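Local coordinates for protein AgaA (Rhizobium radiobacter, PDB 6HLX) that binds the opine agropinic acid as the periplasmic solute-binding component of an ABC transporter that imports it into the bacterium, at residues 39-43 with 466-472; 389-394 with 417-421. One frame throughout, in Å; residues are numbered along the deposited sequence.

Contact 1 (39-43 with 466-472) joins the turn between strands 37-39 and 45-55 to a late loop of the chain, the two segments being 423 residues apart at their closest ends, whereas contact 2 (389-394 with 417-421) pairs two helices only 23 residues apart and falls, in sequence, between the two partners of contact 1. Their centres are 22 Å apart and their nearest atoms about 7 Å apart, so they do not touch. Neither contact is part of an annotated site, and neither touches the bound agropinic acid: the side chains of Leu472 and Tyr393 each lie about 13 Å from it. Contact 1 is apolar; contact 2 adds a salt-bridged polar network to an apolar centre at Leu417.

Contact 1: 39-43 with 466-472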
# COMPACT_ATOMS: atom_id res chain seq x y z
N TYR A 39 -5.15 -11.40 4.04
CA TYR A 39 -6.41 -11.36 3.30
C TYR A 39 -6.46 -12.48 2.27
O TYR A 39 -5.45 -12.75 1.60
CB TYR A 39 -6.52 -10.01 2.58
CG TYR A 39 -6.85 -8.86 3.51
CD1 TYR A 39 -8.13 -8.73 4.06
CD2 TYR A 39 -5.90 -7.90 3.83
CE1 TYR A 39 -8.45 -7.64 4.87
CE2 TYR A 39 -6.21 -6.82 4.65
CZ TYR A 39 -7.49 -6.69 5.16
OH TYR A 39 -7.78 -5.60 5.96
N GLY A 40 -7.63 -13.08 2.12
CA GLY A 40 -7.94 -14.08 1.10
C GLY A 40 -8.26 -13.36 -0.20
O GLY A 40 -8.44 -12.14 -0.21
N ILE A 41 -8.32 -14.12 -1.32
CA ILE A 41 -8.54 -13.53 -2.64
C ILE A 41 -9.90 -12.82 -2.77
O ILE A 41 -10.06 -11.99 -3.67
CB ILE A 41 -8.30 -14.54 -3.80
CG1 ILE A 41 -9.35 -15.69 -3.77
CG2 ILE A 41 -6.85 -15.05 -3.77
CD1 ILE A 41 -9.44 -16.50 -5.07
N ASP A 42 -10.88 -13.16 -1.89
CA ASP A 42 -12.21 -12.55 -1.86
C ASP A 42 -12.26 -11.36 -0.86
O ASP A 42 -13.31 -10.75 -0.68
CB ASP A 42 -13.27 -13.60 -1.46
CG ASP A 42 -13.03 -14.30 -0.12
OD1 ASP A 42 -11.99 -14.01 0.55
OD2 ASP A 42 -13.88 -15.13 0.26
N GLY A 43 -11.14 -11.08 -0.21
CA GLY A 43 -11.05 -9.99 0.75
C GLY A 43 -11.38 -10.36 2.19
O GLY A 43 -11.37 -9.49 3.07
N THR A 466 -5.21 -13.51 -9.14
CA THR A 466 -6.33 -12.62 -8.86
C THR A 466 -5.84 -11.21 -8.59
O THR A 466 -4.99 -11.00 -7.72
CB THR A 466 -7.11 -13.12 -7.61
OG1 THR A 466 -7.55 -14.45 -7.84
CG2 THR A 466 -8.34 -12.25 -7.29
N ASN A 467 -6.44 -10.25 -9.30
CA ASN A 467 -6.20 -8.82 -9.03
C ASN A 467 -7.21 -8.56 -7.87
O ASN A 467 -8.43 -8.50 -8.10
CB ASN A 467 -6.54 -7.97 -10.26
CG ASN A 467 -6.15 -6.51 -10.04
OD1 ASN A 467 -5.85 -6.10 -8.91
ND2 ASN A 467 -6.14 -5.73 -11.11
N MET A 468 -6.70 -8.56 -6.63
CA MET A 468 -7.53 -8.55 -5.42
C MET A 468 -8.37 -7.27 -5.28
O MET A 468 -8.02 -6.23 -5.85
CB MET A 468 -6.71 -8.90 -4.18
CG MET A 468 -6.40 -10.44 -4.17
SD MET A 468 -5.15 -10.95 -2.96
CE MET A 468 -5.86 -10.34 -1.43
N PRO A 469 -9.57 -7.41 -4.69
CA PRO A 469 -10.58 -6.35 -4.84
C PRO A 469 -10.31 -5.02 -4.13
O PRO A 469 -9.81 -5.00 -3.01
CB PRO A 469 -11.87 -7.00 -4.34
CG PRO A 469 -11.44 -8.12 -3.46
CD PRO A 469 -10.16 -8.63 -4.10
N GLY A 470 -10.70 -3.94 -4.82
CA GLY A 470 -10.64 -2.57 -4.30
C GLY A 470 -9.28 -2.23 -3.74
O GLY A 470 -8.27 -2.40 -4.43
N PHE A 471 -9.23 -1.85 -2.44
CA PHE A 471 -7.98 -1.48 -1.76
C PHE A 471 -6.96 -2.62 -1.61
O PHE A 471 -5.83 -2.37 -1.18
CB PHE A 471 -8.30 -0.90 -0.36
CG PHE A 471 -8.75 0.54 -0.31
CD1 PHE A 471 -8.68 1.36 -1.44
CD2 PHE A 471 -9.26 1.08 0.87
CE1 PHE A 471 -9.06 2.71 -1.37
CE2 PHE A 471 -9.65 2.43 0.93
CZ PHE A 471 -9.53 3.24 -0.18
N LEU A 472 -7.35 -3.87 -1.92
CA LEU A 472 -6.42 -5.00 -1.77
C LEU A 472 -5.56 -5.25 -3.00
O LEU A 472 -4.75 -6.19 -3.00
CB LEU A 472 -7.18 -6.29 -1.41
CG LEU A 472 -7.87 -6.26 -0.06
CD1 LEU A 472 -8.68 -7.49 0.13
CD2 LEU A 472 -6.85 -6.13 1.06
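The type I beta turn from Gly40 to Gly43, closed by Gly43 N to Gly40 O at 2.9 Å, lies against the 466-472 loop with Ile41 and Met468 nearest, their CA atoms 5.8 Å apart. Leu472 reaches the aromatic ring of Tyr39: its CD2 methyl sits over one face in a CH-pi contact, 3.7 Å from the centroid and 22° off the ring normal, shifted toward CD2 of the ring. The other methyl, CD1, meets the backbone at Gly43 CA (3.5 Å). Met468 points toward the turn and bends at its last torsion (chi3 57°), which carries CE to 3.4 Å from Gly40 O. Beside it, Pro469 CD approaches Ile41 O at 3.4 Å, while the side chains of Ile41 and Thr466 cross at about a right angle, with Ile41 CD1 3.9 Å from Thr466 OG1. The hydroxyl of Tyr39 is engaged outside the contact, by Asp129 and the backbone N of Thr384. No hydrogen bond crosses between the segments, so the hairpin connection, at the edge of a five-stranded antiparallel sheet, meets the late loop through van der Waals and CH-pi contacts alone.

Contact 2: 389-394 with 417-421; sequences LSNYYY and LDKGR
Ser390 and Leu417 mark the closest backbone approach, CA to CA 6.4 Å, of a nearly antiparallel helix pair in this family 5 solute-binding protein. The short axes of 389-393 and 417-421 make an angle of 165° and come no nearer than 11.1 Å, a wide spacing bridged by side chains. The tightly packed part centres on the buried Leu417. Its CD2 methyl touches Leu389 CB at 4.0 Å, its CD1 methyl lies against Tyr393 CB and at the edge of the Tyr394 ring, and its CB faces Ser390 OG. Helix 426-443 covers Leu389 and Tyr393 beyond this apolar cluster, through Phe436 among others, and the Tyr393 hydroxyl turns away to Tyr448. The other side, formed by the partly exposed Tyr394, Asp418 and Arg421, relies mainly on directed polar bonds. Tyr394, the first residue past the helix, has CG roughly anti to its backbone N (chi1 -157°), which extends the ring across toward Asp418. Its OH donates to Asp418 OD2 at 2.8 Å on the syn lone pair, with ring and carboxylate planes clearly tilted against each other. The other oxygen, Asp418 OD1, accepts on its anti side from both terminal nitrogens of Arg421, at 2.8 Å from NH1 and by a longer, more bent bond from NH2. Arg421 NE forms a salt bridge with Asp387, which also bonds Ser390 OG, so the guanidinium links two carboxylates and would be expected to remain charged. With its plane nearly perpendicular to the Tyr394 ring, the guanidinium is further fixed by Ser390, whose OG lies in the guanidinium plane and accepts from Arg421 NH2 at 2.9 Å, almost straight at 174°.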
# COMPACT_ATOMS: atom_id res chain seq x y z
N LEU A 389 -8.09 5.02 7.54
CA LEU A 389 -7.94 6.47 7.66
C LEU A 389 -6.87 6.89 8.67
O LEU A 389 -6.24 7.94 8.47
CB LEU A 389 -9.29 7.11 8.01
CG LEU A 389 -10.36 7.00 6.90
CD1 LEU A 389 -11.79 7.24 7.46
CD2 LEU A 389 -10.02 7.97 5.73
N SER A 390 -6.67 6.11 9.77
CA SER A 390 -5.68 6.52 10.79
C SER A 390 -4.28 6.59 10.19
O SER A 390 -3.51 7.49 10.53
CB SER A 390 -5.66 5.56 11.96
OG SER A 390 -6.71 5.86 12.86
N ASN A 391 -3.97 5.65 9.30
CA ASN A 391 -2.67 5.59 8.65
C ASN A 391 -2.38 6.88 7.86
O ASN A 391 -1.23 7.33 7.81
CB ASN A 391 -2.60 4.34 7.78
CG ASN A 391 -1.29 4.18 7.04
OD1 ASN A 391 -0.17 4.30 7.60
ND2 ASN A 391 -1.42 3.91 5.76
N TYR A 392 -3.44 7.51 7.30
CA TYR A 392 -3.35 8.76 6.54
C TYR A 392 -3.43 10.02 7.40
O TYR A 392 -2.77 11.01 7.08
CB TYR A 392 -4.50 8.80 5.49
CG TYR A 392 -4.19 7.94 4.29
CD1 TYR A 392 -4.30 6.55 4.35
CD2 TYR A 392 -3.78 8.51 3.10
CE1 TYR A 392 -3.93 5.75 3.26
CE2 TYR A 392 -3.43 7.73 2.00
CZ TYR A 392 -3.52 6.35 2.08
OH TYR A 392 -3.10 5.58 1.02
N TYR A 393 -4.30 10.02 8.43
CA TYR A 393 -4.66 11.24 9.18
C TYR A 393 -4.18 11.38 10.61
O TYR A 393 -4.15 12.51 11.11
CB TYR A 393 -6.20 11.36 9.19
CG TYR A 393 -6.76 11.76 7.85
CD1 TYR A 393 -7.04 10.80 6.88
CD2 TYR A 393 -7.02 13.10 7.54
CE1 TYR A 393 -7.53 11.16 5.62
CE2 TYR A 393 -7.53 13.47 6.30
CZ TYR A 393 -7.77 12.50 5.33
OH TYR A 393 -8.27 12.85 4.10
N TYR A 394 -3.93 10.27 11.32
CA TYR A 394 -3.59 10.35 12.74
C TYR A 394 -2.25 11.05 12.98
O TYR A 394 -1.37 11.01 12.13
CB TYR A 394 -3.53 8.94 13.33
CG TYR A 394 -3.73 8.91 14.83
CD1 TYR A 394 -5.01 9.02 15.38
CD2 TYR A 394 -2.65 8.82 15.70
CE1 TYR A 394 -5.20 9.02 16.76
CE2 TYR A 394 -2.84 8.82 17.09
CZ TYR A 394 -4.12 8.88 17.61
OH TYR A 394 -4.33 8.86 18.97
N LEU A 417 -10.79 9.51 15.37
CA LEU A 417 -10.26 8.21 14.90
C LEU A 417 -10.10 7.22 16.06
O LEU A 417 -10.38 6.03 15.89
CB LEU A 417 -8.93 8.39 14.16
CG LEU A 417 -9.03 9.18 12.84
CD1 LEU A 417 -7.66 9.62 12.35
CD2 LEU A 417 -9.81 8.40 11.74
N ASP A 418 -9.67 7.70 17.23
CA ASP A 418 -9.55 6.83 18.41
C ASP A 418 -10.92 6.27 18.80
O ASP A 418 -11.05 5.07 19.05
CB ASP A 418 -8.91 7.60 19.59
CG ASP A 418 -7.40 7.80 19.42
OD1 ASP A 418 -6.79 7.07 18.63
OD2 ASP A 418 -6.85 8.69 20.10
N LYS A 419 -11.96 7.13 18.79
CA LYS A 419 -13.32 6.68 19.12
C LYS A 419 -13.83 5.68 18.07
O LYS A 419 -14.44 4.67 18.44
CB LYS A 419 -14.29 7.88 19.24
CG LYS A 419 -15.60 7.50 19.91
CD LYS A 419 -16.55 8.70 20.04
CE LYS A 419 -17.88 8.29 20.66
NZ LYS A 419 -18.85 9.44 20.69
N GLY A 420 -13.54 5.95 16.79
CA GLY A 420 -13.96 5.09 15.70
C GLY A 420 -13.41 3.68 15.81
O GLY A 420 -14.11 2.71 15.55
N ARG A 421 -12.11 3.57 16.21
CA ARG A 421 -11.39 2.29 16.36
C ARG A 421 -11.81 1.51 17.59
O ARG A 421 -11.59 0.31 17.66
CB ARG A 421 -9.89 2.61 16.52
CG ARG A 421 -8.97 1.73 15.72
CD ARG A 421 -7.53 2.16 16.00
NE ARG A 421 -7.25 3.52 15.52
CZ ARG A 421 -6.97 4.56 16.30
NH1 ARG A 421 -6.92 4.42 17.62
NH2 ARG A 421 -6.70 5.75 15.76